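Local coordinates for protein glutamate receptor IIB (PDB 4WXJ) that binds the neurotransmitter glutamate in a two-lobed ligand-binding domain and, as part of a whole ionotropic receptor of fly muscle, probably opens a cation channel, at residues A229-N233 against A234-S238; V135-K139 against V140-T144. One frame throughout, in Å; residues are numbered along the deposited sequence.

Contact 1: residues A229-N233 against A234-S238; sequences AVPLN and ADFRS
V230 and F236 meet at the apolar centre of this local turn. CG1 of V230 lies 3.7 Å from CE1 of the F236 ring and approaches it obliquely. The two side chains run past each other in opposite directions. F236 holds CG between its backbone N and carbonyl carbon (chi1 55°), and this turns the ring back toward the end of the strand. The CD atom of P231 reaches the same ring at CZ, 4.2 Å away. A234 adds its methyl group over one face of the ring, with CB 3.7 Å above the plane and displaced toward the rim. The other methyl of V230, CG2, is 4.1 Å from A234 CB. It also touches CB of R237, and those two side chains cross at about a right angle. Y11 packs against F236 from outside, its plane tilted by about 30°.

Farther out the backbone turns twice. A type II turn spans P231 to A234 and carries a weak hydrogen bond from A234 N to P231 O, 3.1 Å long with an angle of 132° at the hydrogen. A type I turn from A234 to R237 follows at once, and its bond from R237 N to A234 O is also weak. At the polar edge D108 makes a weak hydrogen bond to N233 N and a long, weak ion pair with R237 NE. F236 takes the N-cap position of helix 237-250. Two consecutive beta turns thus make a strand-to-helix connection, here in the ligand-binding domain of an ionotropic glutamate receptor.

Contact 2: residues V135-K139 against V140-T144; sequences VDQNK and VQFGT
The F142 ring and the Q137 amide are the flat groups here. The end of Q137 comes to the ring at its edge, near the ring plane, with NE2 4.5 Å from CE1. V135 CA approaches F142 CZ obliquely at 4.1 Å, and V135 CG1 is 4.2 Å from the same atom. F172 meets F142 edge-to-face, and M169 and L198 also touch it.

The Q137 amide grips the backbone of V140 at two points. V140 N donates to Q137 OE1 over 2.8 Å, nearly straight at 173°. In return Q137 NE2 donates to V140 O over 2.9 Å, and this bond is nearly straight too. Both acceptors are used on a lone pair, in the carbonyl plane. The two bonds close a ring between the amide and the V140 backbone, with V140 O only 6° out of the amide plane. A bend at chi2 (84°) folds the glutamine chain back over the loop and delivers the amide there. NE2 has a second acceptor in L134 O, near the end of helix 131-135. The OE1 atom also packs 3.6 Å from V140 CB.

On the outer side a water bridges the loop, donating to N138 O and accepting a 3.3 Å bond from Q141 NE2. Q141 NE2 is also bonded to K173 O.

Q137 thus offers the donor and the acceptor that V140 needs just before strand 141-143 starts. With both amide ends engaged, the rotation of the amide is fixed. The neutral Q137 side chain ties L134 to the start of the strand, and K168 NZ also bonds to Q137 O.

In the fold
From the N terminus the chain passes through several earlier strands and helices before strand 108-123, an inner strand of the four-stranded mixed sheet. After helix 131-135 contact 2 closes the short loop that leads into strand 141-143, an outermost strand of that sheet. Contact 1 comes much later, where strand 214-230, the outermost strand on the other side, passes through its turns into helix 237-250. The two contacts are therefore in series and neither nest nor cross. The centres of contact 1 and contact 2 are about 40 Å apart, on opposite sides of the chain's centre, and the contacts do not touch. Bound glutamate lies between them, in the cleft between the lobes. Each contact thus joins a helix to one margin of the shared sheet.

Contact 1: residues A229-N233 against A234-S238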
# COMPACT_ATOMS: atom_id res chain seq x y z
N ALA A 229 11.49 2.11 2.67
CA ALA A 229 12.38 0.95 2.66
C ALA A 229 13.78 1.35 2.21
O ALA A 229 13.94 2.11 1.24
CB ALA A 229 11.82 -0.14 1.77
N VAL A 230 14.79 0.85 2.91
CA VAL A 230 16.18 1.06 2.54
C VAL A 230 16.96 -0.24 2.72
O VAL A 230 16.51 -1.12 3.46
CB VAL A 230 16.84 2.18 3.37
CG1 VAL A 230 16.11 3.50 3.16
CG2 VAL A 230 16.88 1.81 4.85
N PRO A 231 18.12 -0.37 2.06
CA PRO A 231 18.92 -1.59 2.23
C PRO A 231 19.32 -1.80 3.69
O PRO A 231 19.49 -0.82 4.41
CB PRO A 231 20.15 -1.33 1.35
CG PRO A 231 19.71 -0.30 0.37
CD PRO A 231 18.73 0.56 1.10
N LEU A 232 19.46 -3.05 4.10
CA LEU A 232 19.81 -3.37 5.48
C LEU A 232 21.08 -2.65 5.93
O LEU A 232 22.09 -2.66 5.23
CB LEU A 232 19.98 -4.88 5.65
CG LEU A 232 18.68 -5.68 5.77
CD1 LEU A 232 18.93 -7.16 5.54
CD2 LEU A 232 18.03 -5.45 7.13
N ASN A 233 20.99 -2.00 7.08
CA ASN A 233 22.12 -1.30 7.68
C ASN A 233 22.65 -0.16 6.81
O ASN A 233 23.85 0.11 6.78
CB ASN A 233 23.25 -2.29 7.98
CG ASN A 233 22.78 -3.47 8.81
OD1 ASN A 233 22.08 -3.29 9.81
ND2 ASN A 233 23.17 -4.67 8.41
N ALA A 234 21.74 0.50 6.10
CA ALA A 234 22.10 1.69 5.34
C ALA A 234 22.42 2.84 6.29
O ALA A 234 21.74 3.01 7.31
CB ALA A 234 20.97 2.08 4.39
N ASP A 235 23.45 3.61 5.97
CA ASP A 235 23.93 4.66 6.87
C ASP A 235 23.07 5.92 6.82
O ASP A 235 23.28 6.84 7.61
CB ASP A 235 25.38 5.01 6.53
CG ASP A 235 25.53 5.63 5.16
OD1 ASP A 235 24.73 5.29 4.26
OD2 ASP A 235 26.45 6.46 4.97
N PHE A 236 22.11 5.96 5.90
CA PHE A 236 21.23 7.12 5.75
C PHE A 236 19.81 6.80 6.24
O PHE A 236 18.87 7.54 5.96
CB PHE A 236 21.20 7.59 4.30
CG PHE A 236 20.82 6.51 3.32
CD1 PHE A 236 19.49 6.29 2.99
CD2 PHE A 236 21.79 5.72 2.73
CE1 PHE A 236 19.14 5.31 2.09
CE2 PHE A 236 21.44 4.73 1.83
CZ PHE A 236 20.12 4.52 1.51
N ARG A 237 19.67 5.70 6.97
CA ARG A 237 18.38 5.31 7.53
C ARG A 237 17.95 6.28 8.62
O ARG A 237 16.83 6.82 8.57
CB ARG A 237 18.46 3.89 8.09
CG ARG A 237 17.18 3.41 8.77
CD ARG A 237 17.33 2.00 9.30
NE ARG A 237 18.46 1.89 10.23
CZ ARG A 237 18.38 2.07 11.55
NH1 ARG A 237 17.23 2.36 12.13
NH2 ARG A 237 19.47 1.95 12.29
N SER A 238 18.83 6.51 9.59
CA SER A 238 18.54 7.42 10.69
C SER A 238 18.30 8.83 10.19
O SER A 238 17.43 9.54 10.70
CB SER A 238 19.69 7.41 11.70
OG SER A 238 19.86 6.13 12.28

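Contact 2: residues V135-K139 against V140-T144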
# COMPACT_ATOMS: atom_id res chain seq x y z
N VAL A 135 -17.19 -13.40 6.30
CA VAL A 135 -16.57 -14.72 6.23
C VAL A 135 -17.57 -15.85 6.48
O VAL A 135 -17.35 -16.98 6.04
CB VAL A 135 -15.41 -14.86 7.25
CG1 VAL A 135 -14.34 -13.81 7.00
CG2 VAL A 135 -15.92 -14.75 8.69
N ASP A 136 -18.66 -15.54 7.18
CA ASP A 136 -19.62 -16.56 7.57
C ASP A 136 -20.66 -16.83 6.48
O ASP A 136 -21.59 -17.61 6.68
CB ASP A 136 -20.32 -16.14 8.87
CG ASP A 136 -20.96 -17.32 9.60
OD1 ASP A 136 -20.43 -18.45 9.50
OD2 ASP A 136 -21.98 -17.10 10.27
N GLN A 137 -20.48 -16.20 5.32
CA GLN A 137 -21.33 -16.44 4.16
C GLN A 137 -20.45 -16.64 2.93
O GLN A 137 -19.23 -16.54 3.01
CB GLN A 137 -22.32 -15.29 3.95
CG GLN A 137 -21.67 -13.92 3.79
CD GLN A 137 -21.21 -13.64 2.38
OE1 GLN A 137 -22.00 -13.66 1.44
NE2 GLN A 137 -19.92 -13.37 2.22
N ASN A 138 -21.08 -16.93 1.79
CA ASN A 138 -20.33 -17.18 0.55
C ASN A 138 -21.08 -16.72 -0.70
O ASN A 138 -20.67 -17.02 -1.82
CB ASN A 138 -19.99 -18.67 0.44
CG ASN A 138 -21.22 -19.55 0.40
OD1 ASN A 138 -21.91 -19.71 1.41
ND2 ASN A 138 -21.50 -20.13 -0.75
N LYS A 139 -22.17 -15.98 -0.51
CA LYS A 139 -22.87 -15.36 -1.62
C LYS A 139 -22.03 -14.22 -2.18
O LYS A 139 -21.92 -14.04 -3.40
CB LYS A 139 -24.25 -14.85 -1.18
CG LYS A 139 -24.83 -13.77 -2.08
CD LYS A 139 -26.31 -13.57 -1.84
CE LYS A 139 -26.71 -12.10 -1.98
NZ LYS A 139 -26.23 -11.51 -3.26
N VAL A 140 -21.42 -13.45 -1.28
CA VAL A 140 -20.50 -12.38 -1.65
C VAL A 140 -19.06 -12.86 -1.47
O VAL A 140 -18.61 -13.08 -0.34
CB VAL A 140 -20.73 -11.11 -0.80
CG1 VAL A 140 -19.72 -10.03 -1.16
CG2 VAL A 140 -22.15 -10.60 -0.98
N GLN A 141 -18.34 -13.01 -2.57
CA GLN A 141 -16.94 -13.40 -2.52
C GLN A 141 -16.09 -12.20 -2.13
O GLN A 141 -16.56 -11.06 -2.16
CB GLN A 141 -16.48 -13.97 -3.86
CG GLN A 141 -17.19 -15.26 -4.27
CD GLN A 141 -16.60 -15.87 -5.53
OE1 GLN A 141 -16.04 -15.17 -6.37
NE2 GLN A 141 -16.73 -17.19 -5.65
N PHE A 142 -14.84 -12.45 -1.75
CA PHE A 142 -13.95 -11.37 -1.34
C PHE A 142 -12.49 -11.77 -1.49
O PHE A 142 -12.15 -12.95 -1.50
CB PHE A 142 -14.24 -10.95 0.10
CG PHE A 142 -14.28 -12.10 1.07
CD1 PHE A 142 -15.46 -12.78 1.31
CD2 PHE A 142 -13.13 -12.49 1.75
CE1 PHE A 142 -15.49 -13.83 2.20
CE2 PHE A 142 -13.17 -13.55 2.64
CZ PHE A 142 -14.35 -14.22 2.87
N GLY A 143 -11.62 -10.77 -1.60
CA GLY A 143 -10.20 -11.02 -1.76
C GLY A 143 -9.32 -9.80 -1.51
O GLY A 143 -9.80 -8.74 -1.12
N THR A 144 -8.02 -9.98 -1.75
CA THR A 144 -7.02 -8.94 -1.51
C THR A 144 -6.05 -8.85 -2.68
O THR A 144 -6.17 -9.59 -3.66
CB THR A 144 -6.21 -9.23 -0.23
OG1 THR A 144 -5.39 -10.39 -0.42
CG2 THR A 144 -7.12 -9.44 0.97
O HOH W 1 -18.71 -18.46 -3.39